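Local coordinates for Alpha/beta hydrolase fold-3 domain-containing protein (Enterococcus faecalis, PDB 2QRU) that is of unknown function but has the alpha/beta-hydrolase fold and is probably a hydrolase, at residues A[29-34]-A[62-67]; A[41-46]-A[164-169]; A[148-153]-A[176-181]. All blocks are in the same frame, centred on the assembly; numbering follows the deposited sequence.

Contact 1. Residues A[29-34]-A[62-67]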
loop_
_atom_site.group_PDB
_atom_site.type_symbol
_atom_site.label_atom_id
_atom_site.label_comp_id
_atom_site.label_asym_id
_atom_site.label_seq_id
_atom_site.Cartn_x
_atom_site.Cartn_y
_atom_site.Cartn_z
ATOM N N TYR A 29 13.115 -11.050 -0.533
ATOM C CA TYR A 29 11.679 -10.903 -0.693
ATOM C C TYR A 29 11.246 -9.447 -0.720
ATOM O O TYR A 29 11.898 -8.595 -0.117
ATOM C CB TYR A 29 10.939 -11.557 0.472
ATOM C CG TYR A 29 11.168 -13.047 0.538
ATOM C CD1 TYR A 29 12.286 -13.560 1.186
ATOM C CD2 TYR A 29 10.282 -13.932 -0.089
ATOM C CE1 TYR A 29 12.523 -14.938 1.231
ATOM C CE2 TYR A 29 10.511 -15.315 -0.050
ATOM C CZ TYR A 29 11.625 -15.800 0.624
ATOM O OH TYR A 29 11.868 -17.154 0.668
ATOM N N VAL A 30 10.136 -9.188 -1.394
ATOM C CA VAL A 30 9.424 -7.907 -1.237
ATOM C C VAL A 30 7.976 -8.188 -0.971
ATOM O O VAL A 30 7.344 -8.962 -1.721
ATOM C CB VAL A 30 9.526 -7.032 -2.495
ATOM C CG1 VAL A 30 8.589 -5.826 -2.412
ATOM C CG2 VAL A 30 10.935 -6.540 -2.656
ATOM N N VAL A 31 7.451 -7.564 0.087
ATOM C CA VAL A 31 6.031 -7.738 0.410
ATOM C C VAL A 31 5.289 -6.565 -0.222
ATOM O O VAL A 31 5.634 -5.402 0.035
ATOM C CB VAL A 31 5.775 -7.787 1.934
ATOM C CG1 VAL A 31 4.274 -7.996 2.205
ATOM C CG2 VAL A 31 6.607 -8.915 2.563
ATOM N N TYR A 32 4.296 -6.867 -1.065
ATOM C CA TYR A 32 3.551 -5.846 -1.779
ATOM C C TYR A 32 2.163 -5.645 -1.154
ATOM O O TYR A 32 1.408 -6.626 -1.001
ATOM C CB TYR A 32 3.395 -6.233 -3.243
ATOM C CG TYR A 32 2.446 -5.341 -3.996
ATOM C CD1 TYR A 32 2.832 -4.047 -4.347
ATOM C CD2 TYR A 32 1.158 -5.783 -4.347
ATOM C CE1 TYR A 32 1.977 -3.198 -5.045
ATOM C CE2 TYR A 32 0.271 -4.946 -5.043
ATOM C CZ TYR A 32 0.686 -3.651 -5.382
ATOM O OH TYR A 32 -0.159 -2.797 -6.059
ATOM N N LEU A 33 1.838 -4.387 -0.848
ATOM C CA LEU A 33 0.527 -3.988 -0.276
ATOM C C LEU A 33 -0.270 -3.162 -1.277
ATOM O O LEU A 33 0.146 -2.040 -1.645
ATOM C CB LEU A 33 0.704 -3.199 1.029
ATOM C CG LEU A 33 1.494 -3.983 2.078
ATOM C CD1 LEU A 33 1.727 -3.137 3.305
ATOM C CD2 LEU A 33 0.775 -5.309 2.463
ATOM N N HIS A 34 -1.431 -3.686 -1.666
ATOM C CA HIS A 34 -2.208 -3.147 -2.791
ATOM C C HIS A 34 -2.937 -1.814 -2.466
ATOM O O HIS A 34 -2.936 -1.345 -1.319
ATOM C CB HIS A 34 -3.215 -4.206 -3.280
ATOM C CG HIS A 34 -4.313 -4.522 -2.292
ATOM N ND1 HIS A 34 -5.362 -3.660 -2.040
ATOM C CD2 HIS A 34 -4.529 -5.610 -1.518
ATOM C CE1 HIS A 34 -6.202 -4.221 -1.176
ATOM N NE2 HIS A 34 -5.713 -5.401 -0.830
ATOM N N LEU A 62 5.740 -11.100 -2.554
ATOM C CA LEU A 62 4.677 -11.644 -1.696
ATOM C C LEU A 62 3.566 -10.594 -1.663
ATOM O O LEU A 62 3.679 -9.607 -0.947
ATOM C CB LEU A 62 5.225 -11.918 -0.284
ATOM C CG LEU A 62 6.481 -12.803 -0.259
ATOM C CD1 LEU A 62 7.085 -12.878 1.120
ATOM C CD2 LEU A 62 6.181 -14.209 -0.807
ATOM N N ALA A 63 2.526 -10.791 -2.474
ATOM C CA ALA A 63 1.440 -9.822 -2.579
ATOM C C ALA A 63 0.385 -10.204 -1.545
ATOM O O ALA A 63 -0.185 -11.290 -1.626
ATOM C CB ALA A 63 0.853 -9.829 -3.997
ATOM N N LEU A 64 0.143 -9.330 -0.572
ATOM C CA LEU A 64 -0.506 -9.762 0.675
ATOM C C LEU A 64 -1.918 -9.186 0.883
ATOM O O LEU A 64 -2.169 -8.007 0.595
ATOM C CB LEU A 64 0.417 -9.366 1.869
ATOM C CG LEU A 64 0.126 -9.897 3.267
ATOM C CD1 LEU A 64 0.127 -11.445 3.284
ATOM C CD2 LEU A 64 1.112 -9.332 4.331
ATOM N N ASP A 65 -2.829 -10.015 1.411
ATOM C CA ASP A 65 -4.156 -9.512 1.786
ATOM C C ASP A 65 -4.077 -8.630 3.023
ATOM O O ASP A 65 -3.283 -8.894 3.931
ATOM C CB ASP A 65 -5.082 -10.672 2.193
ATOM C CG ASP A 65 -5.576 -11.527 1.029
ATOM O OD1 ASP A 65 -5.448 -11.175 -0.157
ATOM O OD2 ASP A 65 -6.128 -12.599 1.341
ATOM N N TYR A 66 -4.976 -7.648 3.103
ATOM C CA TYR A 66 -5.259 -6.998 4.372
ATOM C C TYR A 66 -6.764 -6.719 4.522
ATOM O O TYR A 66 -7.510 -6.682 3.525
ATOM C CB TYR A 66 -4.377 -5.756 4.518
ATOM C CG TYR A 66 -4.526 -4.713 3.417
ATOM C CD1 TYR A 66 -5.620 -3.814 3.421
ATOM C CD2 TYR A 66 -3.566 -4.607 2.374
ATOM C CE1 TYR A 66 -5.757 -2.837 2.443
ATOM C CE2 TYR A 66 -3.692 -3.607 1.400
ATOM C CZ TYR A 66 -4.768 -2.722 1.439
ATOM O OH TYR A 66 -4.875 -1.723 0.490
ATOM N N LEU A 67 -7.216 -6.577 5.759
ATOM C CA LEU A 67 -8.641 -6.356 6.013
ATOM C C LEU A 67 -9.099 -4.990 5.483
ATOM O O LEU A 67 -8.295 -4.025 5.425
ATOM C CB LEU A 67 -8.935 -6.499 7.518
ATOM C CG LEU A 67 -8.776 -7.934 8.034
ATOM C CD1 LEU A 67 -8.900 -7.923 9.546
ATOM C CD2 LEU A 67 -9.819 -8.910 7.414
HETATM O O HOH W 1 -1.402 -6.527 -1.536
HETATM O O HOH W 2 -6.948 -6.944 0.950
#
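Leu62 packs on Tyr29 and Val31, and Leu64 on Val31 and Leu33, where two parallel strands of the central alpha/beta-hydrolase sheet run side by side. The strands begin and end a beta-alpha-beta unit made of strand 28-33, helix 48-55 and strand 59-64. Val31 and Leu62 form one parallel bridge, and their side chains lie on the same sheet face as Leu33 and Leu64. Helix 74-93 packs on Val31, Leu62 and Leu64, while helix 105-119 packs on Leu33. Leu62 CD1 reaches Tyr29 CD2 at 3.6 Å. Val31 CG1 meets Leu64 CD2 at 4.0 Å. Leu33 CD2 runs beside Leu64 CB at 4.1 Å. On the other face, Ala63 CB sits at the edge of the Tyr32 ring. The hydroxyl of that ring is held by Asp45.

Three backbone bonds join the strands. Leu62 N donates to Val30 O, Tyr32 N to Leu62 O at 2.8 Å, and Leu64 N to Tyr32 O. Beyond them, water 1 donates to both Tyr32 O and Leu64 O.

In relatives of this family, the His-Gly-Gly-Gly loop that begins at His34 shapes the oxyanion hole, and Leu33 touches the probable nucleophile elbow. At this polar edge, the rings of His34 and Tyr66 form an offset stack, with centroids 4.1 Å apart and planes at 16°. Tyr66 CE2 lies over the centre of the imidazole. Tyr66 CG sits between its own backbone N and carbonyl carbon (chi1 58°), which turns the ring back toward the end of strand 28-33. Water 2 lies in the plane of the imidazole, at its edge. It is 2.7 Å from His34 NE2 and accepts a hydrogen bond from Tyr66 N. Tyr66 OH donates to His34 O at 2.7 Å, coming from above the carbonyl plane.

Contact 2. Residues A[41-46]-A[164-169]. With EDO (1,2-ethanediol), chain G.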
loop_
_atom_site.group_PDB
_atom_site.type_symbol
_atom_site.label_atom_id
_atom_site.label_comp_id
_atom_site.label_asym_id
_atom_site.label_seq_id
_atom_site.Cartn_x
_atom_site.Cartn_y
_atom_site.Cartn_z
ATOM N N GLY A 41 -10.384 -3.334 -3.315
ATOM C CA GLY A 41 -9.172 -3.720 -4.039
ATOM C C GLY A 41 -8.606 -5.061 -3.635
ATOM O O GLY A 41 -9.189 -5.781 -2.807
ATOM N N THR A 42 -7.442 -5.380 -4.208
ATOM C CA THR A 42 -6.956 -6.732 -4.213
ATOM C C THR A 42 -5.452 -6.772 -4.441
ATOM O O THR A 42 -4.921 -5.964 -5.201
ATOM C CB THR A 42 -7.688 -7.529 -5.338
ATOM O OG1 THR A 42 -7.130 -8.837 -5.454
ATOM C CG2 THR A 42 -7.558 -6.814 -6.689
ATOM N N LYS A 43 -4.783 -7.699 -3.757
ATOM C CA LYS A 43 -3.375 -8.065 -4.032
ATOM C C LYS A 43 -3.147 -8.354 -5.508
ATOM O O LYS A 43 -2.031 -8.236 -6.005
ATOM C CB LYS A 43 -2.930 -9.277 -3.209
ATOM C CG LYS A 43 -3.776 -10.570 -3.392
ATOM C CD LYS A 43 -3.213 -11.714 -2.555
ATOM C CE LYS A 43 -4.097 -13.002 -2.694
ATOM N NZ LYS A 43 -5.510 -12.718 -2.283
ATOM N N SER A 44 -4.209 -8.774 -6.203
ATOM C CA SER A 44 -4.172 -8.990 -7.649
ATOM C C SER A 44 -4.011 -7.725 -8.519
ATOM O O SER A 44 -3.855 -7.863 -9.729
ATOM C CB SER A 44 -5.426 -9.770 -8.072
ATOM O OG SER A 44 -5.536 -10.947 -7.293
ATOM N N ASP A 45 -4.023 -6.514 -7.929
ATOM C CA ASP A 45 -3.850 -5.285 -8.725
ATOM C C ASP A 45 -2.391 -5.066 -9.121
ATOM O O ASP A 45 -2.082 -4.123 -9.841
ATOM C CB ASP A 45 -4.444 -4.019 -8.067
ATOM C CG ASP A 45 -3.613 -3.497 -6.893
ATOM O OD1 ASP A 45 -2.446 -3.918 -6.711
ATOM O OD2 ASP A 45 -4.120 -2.609 -6.173
ATOM N N LEU A 46 -1.503 -5.934 -8.637
ATOM C CA LEU A 46 -0.060 -5.747 -8.848
ATOM C C LEU A 46 0.238 -5.806 -10.350
ATOM O O LEU A 46 -0.015 -6.837 -11.002
ATOM C CB LEU A 46 0.719 -6.818 -8.109
ATOM C CG LEU A 46 2.234 -6.887 -8.379
ATOM C CD1 LEU A 46 2.966 -5.579 -8.008
ATOM C CD2 LEU A 46 2.826 -8.071 -7.639
ATOM N N VAL A 164 -13.415 -8.791 5.399
ATOM C CA VAL A 164 -13.125 -8.988 3.976
ATOM C C VAL A 164 -11.603 -8.899 3.758
ATOM O O VAL A 164 -10.984 -7.881 4.083
ATOM C CB VAL A 164 -13.881 -7.954 3.081
ATOM C CG1 VAL A 164 -13.508 -8.154 1.580
ATOM C CG2 VAL A 164 -15.418 -8.057 3.288
ATOM N N TRP A 165 -11.025 -9.987 3.247
ATOM C CA TRP A 165 -9.569 -10.103 3.020
ATOM C C TRP A 165 -9.158 -9.685 1.626
ATOM O O TRP A 165 -7.969 -9.396 1.387
ATOM C CB TRP A 165 -9.096 -11.549 3.213
ATOM C CG TRP A 165 -8.928 -12.021 4.618
ATOM C CD1 TRP A 165 -9.657 -12.988 5.243
ATOM C CD2 TRP A 165 -7.978 -11.546 5.587
ATOM N NE1 TRP A 165 -9.208 -13.168 6.528
ATOM C CE2 TRP A 165 -8.172 -12.301 6.761
ATOM C CE3 TRP A 165 -6.955 -10.581 5.564
ATOM C CZ2 TRP A 165 -7.414 -12.094 7.916
ATOM C CZ3 TRP A 165 -6.207 -10.388 6.716
ATOM C CH2 TRP A 165 -6.428 -11.141 7.859
ATOM N N ASP A 166 -10.117 -9.685 0.696
ATOM C CA ASP A 166 -9.810 -9.466 -0.718
ATOM C C ASP A 166 -11.065 -9.107 -1.493
ATOM O O ASP A 166 -12.163 -9.624 -1.209
ATOM C CB ASP A 166 -9.184 -10.748 -1.289
ATOM C CG ASP A 166 -8.667 -10.584 -2.710
ATOM O OD1 ASP A 166 -8.052 -9.526 -3.033
ATOM O OD2 ASP A 166 -8.816 -11.563 -3.474
ATOM N N ASP A 167 -10.900 -8.227 -2.474
ATOM C CA ASP A 167 -11.989 -7.751 -3.321
ATOM C C ASP A 167 -11.506 -7.854 -4.768
ATOM O O ASP A 167 -11.196 -6.839 -5.403
ATOM C CB ASP A 167 -12.343 -6.310 -2.899
ATOM C CG ASP A 167 -13.388 -5.652 -3.790
ATOM O OD1 ASP A 167 -14.301 -6.338 -4.330
ATOM O OD2 ASP A 167 -13.293 -4.412 -3.934
ATOM N N PRO A 168 -11.392 -9.097 -5.281
ATOM C CA PRO A 168 -10.645 -9.325 -6.545
ATOM C C PRO A 168 -11.209 -8.646 -7.803
ATOM O O PRO A 168 -10.475 -8.462 -8.772
ATOM C CB PRO A 168 -10.644 -10.849 -6.698
ATOM C CG PRO A 168 -11.812 -11.328 -5.861
ATOM C CD PRO A 168 -11.905 -10.352 -4.699
ATOM N N PHE A 169 -12.476 -8.255 -7.783
ATOM C CA PHE A 169 -13.095 -7.631 -8.953
ATOM C C PHE A 169 -13.435 -6.153 -8.736
ATOM O O PHE A 169 -14.215 -5.567 -9.496
ATOM C CB PHE A 169 -14.306 -8.454 -9.391
ATOM C CG PHE A 169 -13.959 -9.880 -9.686
ATOM C CD1 PHE A 169 -12.981 -10.181 -10.640
ATOM C CD2 PHE A 169 -14.550 -10.915 -8.972
ATOM C CE1 PHE A 169 -12.623 -11.511 -10.913
ATOM C CE2 PHE A 169 -14.205 -12.250 -9.237
ATOM C CZ PHE A 169 -13.241 -12.544 -10.207
HETATM C C1 EDO G . -6.858 -1.211 -7.600
HETATM O O1 EDO G . -5.889 -0.188 -7.290
HETATM C C2 EDO G . -7.350 -1.758 -6.250
HETATM O O2 EDO G . -6.744 -2.981 -5.818
HETATM O O HOH W 3 -6.727 -11.808 -5.244
HETATM O O HOH W 4 -6.089 -8.564 -1.498
#
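Asp166 and Thr42 meet side chain to side chain, and Gly41 lies beside them against Asp167. The contact joins two loops of the alpha/beta-hydrolase fold: one between strand 28-33 and helix 48-55, the other between strand 127-130 and helix 173-181. Thr42 OG1 donates to Asp166 OD1 at 2.7 Å and meets the syn lone pair of that oxygen. Thr42 OG1 is anti to its own backbone N (chi1 174°), which directs the hydroxyl at the carboxylate. The same OG1 accepts from Ser44 N, closing an ST turn. Water 3 donates to both Thr42 OG1 and Asp166 OD2.

Gly41 N donates to Asp167 OD2 at 3.2 Å, on the anti side of that oxygen. The return bond from Asp167 N to Gly41 O is weak. Asp167 is also held by Ser171 and by the backbone N of Arg172. A 1,2-ethanediol, probably from the crystallisation liquor, accepts from Thr42 N and donates to Asp45 OD2.

Lys43 NZ forms a long salt bridge to Asp166 OD2, at 3.7 Å. Its stronger partner is Asp65, and Thr16 also bonds to it. The contact is mainly polar, with Thr42 CB also resting on Pro168 CA at 3.7 Å. Asp166 is held firmly through OD1, while OD2 has water 3 and the long salt bridge. The nearby lysine would probably favour the ionised form of Asp166.

Contact 3. Residues A[148-153]-A[176-181]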
loop_
_atom_site.group_PDB
_atom_site.type_symbol
_atom_site.label_atom_id
_atom_site.label_comp_id
_atom_site.label_asym_id
_atom_site.label_seq_id
_atom_site.Cartn_x
_atom_site.Cartn_y
_atom_site.Cartn_z
ATOM N N GLN A 148 -19.927 12.317 -11.045
ATOM C CA GLN A 148 -21.300 11.812 -10.921
ATOM C C GLN A 148 -21.596 11.330 -9.504
ATOM O O GLN A 148 -20.822 10.562 -8.926
ATOM C CB GLN A 148 -21.569 10.682 -11.918
ATOM C CG GLN A 148 -21.436 11.069 -13.378
ATOM C CD GLN A 148 -21.824 9.935 -14.299
ATOM O OE1 GLN A 148 -23.004 9.738 -14.598
ATOM N NE2 GLN A 148 -20.835 9.178 -14.753
ATOM N N ALA A 149 -22.721 11.786 -8.958
ATOM C CA ALA A 149 -23.166 11.386 -7.621
ATOM C C ALA A 149 -23.581 9.914 -7.586
ATOM O O ALA A 149 -24.440 9.477 -8.361
ATOM C CB ALA A 149 -24.315 12.283 -7.150
ATOM N N ILE A 150 -22.942 9.158 -6.697
ATOM C CA ILE A 150 -23.275 7.754 -6.466
ATOM C C ILE A 150 -24.485 7.677 -5.537
ATOM O O ILE A 150 -24.487 8.291 -4.472
ATOM C CB ILE A 150 -22.071 6.985 -5.854
ATOM C CG1 ILE A 150 -20.886 6.991 -6.828
ATOM C CG2 ILE A 150 -22.447 5.546 -5.491
ATOM C CD1 ILE A 150 -19.595 6.498 -6.224
ATOM N N SER A 151 -25.516 6.940 -5.952
ATOM C CA SER A 151 -26.716 6.770 -5.126
ATOM C C SER A 151 -26.540 5.667 -4.081
ATOM O O SER A 151 -25.648 4.820 -4.200
ATOM C CB SER A 151 -27.957 6.494 -5.994
ATOM O OG SER A 151 -27.793 5.317 -6.776
ATOM N N ALA A 152 -27.388 5.696 -3.054
ATOM C CA ALA A 152 -27.424 4.646 -2.031
ATOM C C ALA A 152 -27.726 3.278 -2.652
ATOM O O ALA A 152 -27.147 2.263 -2.262
ATOM C CB ALA A 152 -28.448 4.984 -0.963
ATOM N N LYS A 153 -28.615 3.276 -3.643
ATOM C CA LYS A 153 -29.017 2.062 -4.349
ATOM C C LYS A 153 -27.827 1.296 -4.936
ATOM O O LYS A 153 -27.735 0.075 -4.784
ATOM C CB LYS A 153 -30.020 2.416 -5.452
ATOM C CG LYS A 153 -31.147 1.428 -5.616
ATOM C CD LYS A 153 -32.078 1.899 -6.710
ATOM C CE LYS A 153 -33.468 1.360 -6.524
ATOM N NZ LYS A 153 -34.375 1.981 -7.516
ATOM N N TYR A 176 -16.273 3.011 -1.605
ATOM C CA TYR A 176 -15.203 3.955 -1.334
ATOM C C TYR A 176 -15.591 5.367 -1.792
ATOM O O TYR A 176 -15.565 6.324 -1.008
ATOM C CB TYR A 176 -13.930 3.475 -2.034
ATOM C CG TYR A 176 -12.753 4.397 -1.836
ATOM C CD1 TYR A 176 -12.311 4.731 -0.555
ATOM C CD2 TYR A 176 -12.084 4.940 -2.935
ATOM C CE1 TYR A 176 -11.194 5.585 -0.369
ATOM C CE2 TYR A 176 -11.003 5.802 -2.766
ATOM C CZ TYR A 176 -10.558 6.113 -1.496
ATOM O OH TYR A 176 -9.479 6.960 -1.376
ATOM N N HIS A 177 -15.982 5.495 -3.055
ATOM C CA HIS A 177 -16.300 6.805 -3.584
ATOM C C HIS A 177 -17.571 7.402 -3.020
ATOM O O HIS A 177 -17.661 8.627 -2.849
ATOM C CB HIS A 177 -16.230 6.804 -5.098
ATOM C CG HIS A 177 -14.831 6.712 -5.591
ATOM N ND1 HIS A 177 -14.028 7.819 -5.738
ATOM C CD2 HIS A 177 -14.058 5.641 -5.883
ATOM C CE1 HIS A 177 -12.828 7.440 -6.135
ATOM N NE2 HIS A 177 -12.821 6.124 -6.234
ATOM N N TYR A 178 -18.532 6.537 -2.692
ATOM C CA TYR A 178 -19.722 6.941 -1.956
ATOM C C TYR A 178 -19.343 7.558 -0.600
ATOM O O TYR A 178 -19.819 8.643 -0.255
ATOM C CB TYR A 178 -20.659 5.740 -1.765
ATOM C CG TYR A 178 -21.932 6.055 -1.002
ATOM C CD1 TYR A 178 -23.016 6.656 -1.642
ATOM C CD2 TYR A 178 -22.058 5.738 0.351
ATOM C CE1 TYR A 178 -24.195 6.943 -0.955
ATOM C CE2 TYR A 178 -23.240 6.026 1.055
ATOM C CZ TYR A 178 -24.298 6.625 0.392
ATOM O OH TYR A 178 -25.465 6.906 1.066
ATOM N N SER A 179 -18.468 6.884 0.151
ATOM C CA SER A 179 -18.122 7.357 1.490
ATOM C C SER A 179 -17.434 8.718 1.408
ATOM O O SER A 179 -17.691 9.586 2.239
ATOM C CB SER A 179 -17.291 6.337 2.278
ATOM O OG SER A 179 -15.962 6.206 1.785
ATOM N N ILE A 180 -16.607 8.908 0.382
ATOM C CA ILE A 180 -15.969 10.201 0.141
ATOM C C ILE A 180 -17.011 11.283 -0.144
ATOM O O ILE A 180 -17.025 12.334 0.517
ATOM C CB ILE A 180 -14.935 10.134 -1.007
ATOM C CG1 ILE A 180 -13.744 9.261 -0.589
ATOM C CG2 ILE A 180 -14.466 11.554 -1.394
ATOM C CD1 ILE A 180 -12.742 8.950 -1.707
ATOM N N GLN A 181 -17.897 11.017 -1.109
ATOM C CA GLN A 181 -18.916 11.988 -1.514
ATOM C C GLN A 181 -19.859 12.341 -0.368
ATOM O O GLN A 181 -20.373 13.457 -0.307
ATOM C CB GLN A 181 -19.729 11.470 -2.704
ATOM C CG GLN A 181 -18.907 11.248 -3.979
ATOM C CD GLN A 181 -19.743 10.744 -5.145
ATOM O OE1 GLN A 181 -20.878 10.287 -4.971
ATOM N NE2 GLN A 181 -19.187 10.833 -6.347
HETATM O O HOH W 5 -22.808 10.156 -3.201
#
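Helix 173-181 is approached here by the loop that precedes it, in the long connection after strand 127-130 of the alpha/beta-hydrolase fold. Segment 148-153 is extended for most of its length and passes along one side of the last turns of the helix. Ile150, Tyr178 and Gln181 carry the contact.

Ile150 points toward the helix. Its CD1 reaches His177 CB at 3.6 Å, and its CG2 lies 4.0 Å from Tyr178 CD1. With chi1 at 180°, the Tyr178 ring leaves the helix opposite its own N and reaches along the loop. Ile150 O sits in the plane of this ring, at its edge, 3.6 Å from Tyr178 CD1. Farther along, the Tyr178 hydroxyl lies near Ala152 CB. His177 turns its ring elsewhere, toward Tyr173 and Leu146.

Gln181 adds the polar part. Its straight chain comes across the Ile150 side chain almost perpendicularly. Ile150 N donates to Gln181 OE1 at 2.9 Å. The bond is nearly straight, at 174°, and lies in the plane of the Gln181 side-chain carbonyl, on a lone pair of OE1. On the other branch of the amide, Gln181 NE2 donates to Gln148 O at 3.1 Å. That carbonyl oxygen lies close to the Gln181 amide plane, although the donor stands above the plane of the Gln148 carbonyl. Water 5 donates to both Gln181 OE1 and Ile150 O, at 2.6 Å from OE1. A weak bond from Gln181 NE2 to Leu146 O adds a further tie to the loop.

One glutamine amide thus serves as both donor and acceptor for the loop backbone. The two direct bonds fix which way round the amide lies, and they satisfy the N-H of Ile150 and the carbonyl of Gln148.

How the contacts relate
Contact 1 is core: its strands belong to the central sheet and nearly all its residues are buried. Contact 2 is also largely buried, but it joins loops from the connections that follow strands 28-33 and 127-130. Contact 3 is partly buried, about 28 Å from contact 1 between centres. Contacts 1 and 2 touch: Lys43 NZ forms a salt bridge with Asp65 OD1 at 2.6 Å, and Tyr32 OH probably bonds to Asp45 OD1. Contacts 2 and 3 do not touch, although both involve the connection to helix 173-181. Backbone pairing, aliphatic packing and one aromatic stack make contact 1, carboxylates contact 2, and a neutral amide, an isoleucine and a tyrosine ring contact 3.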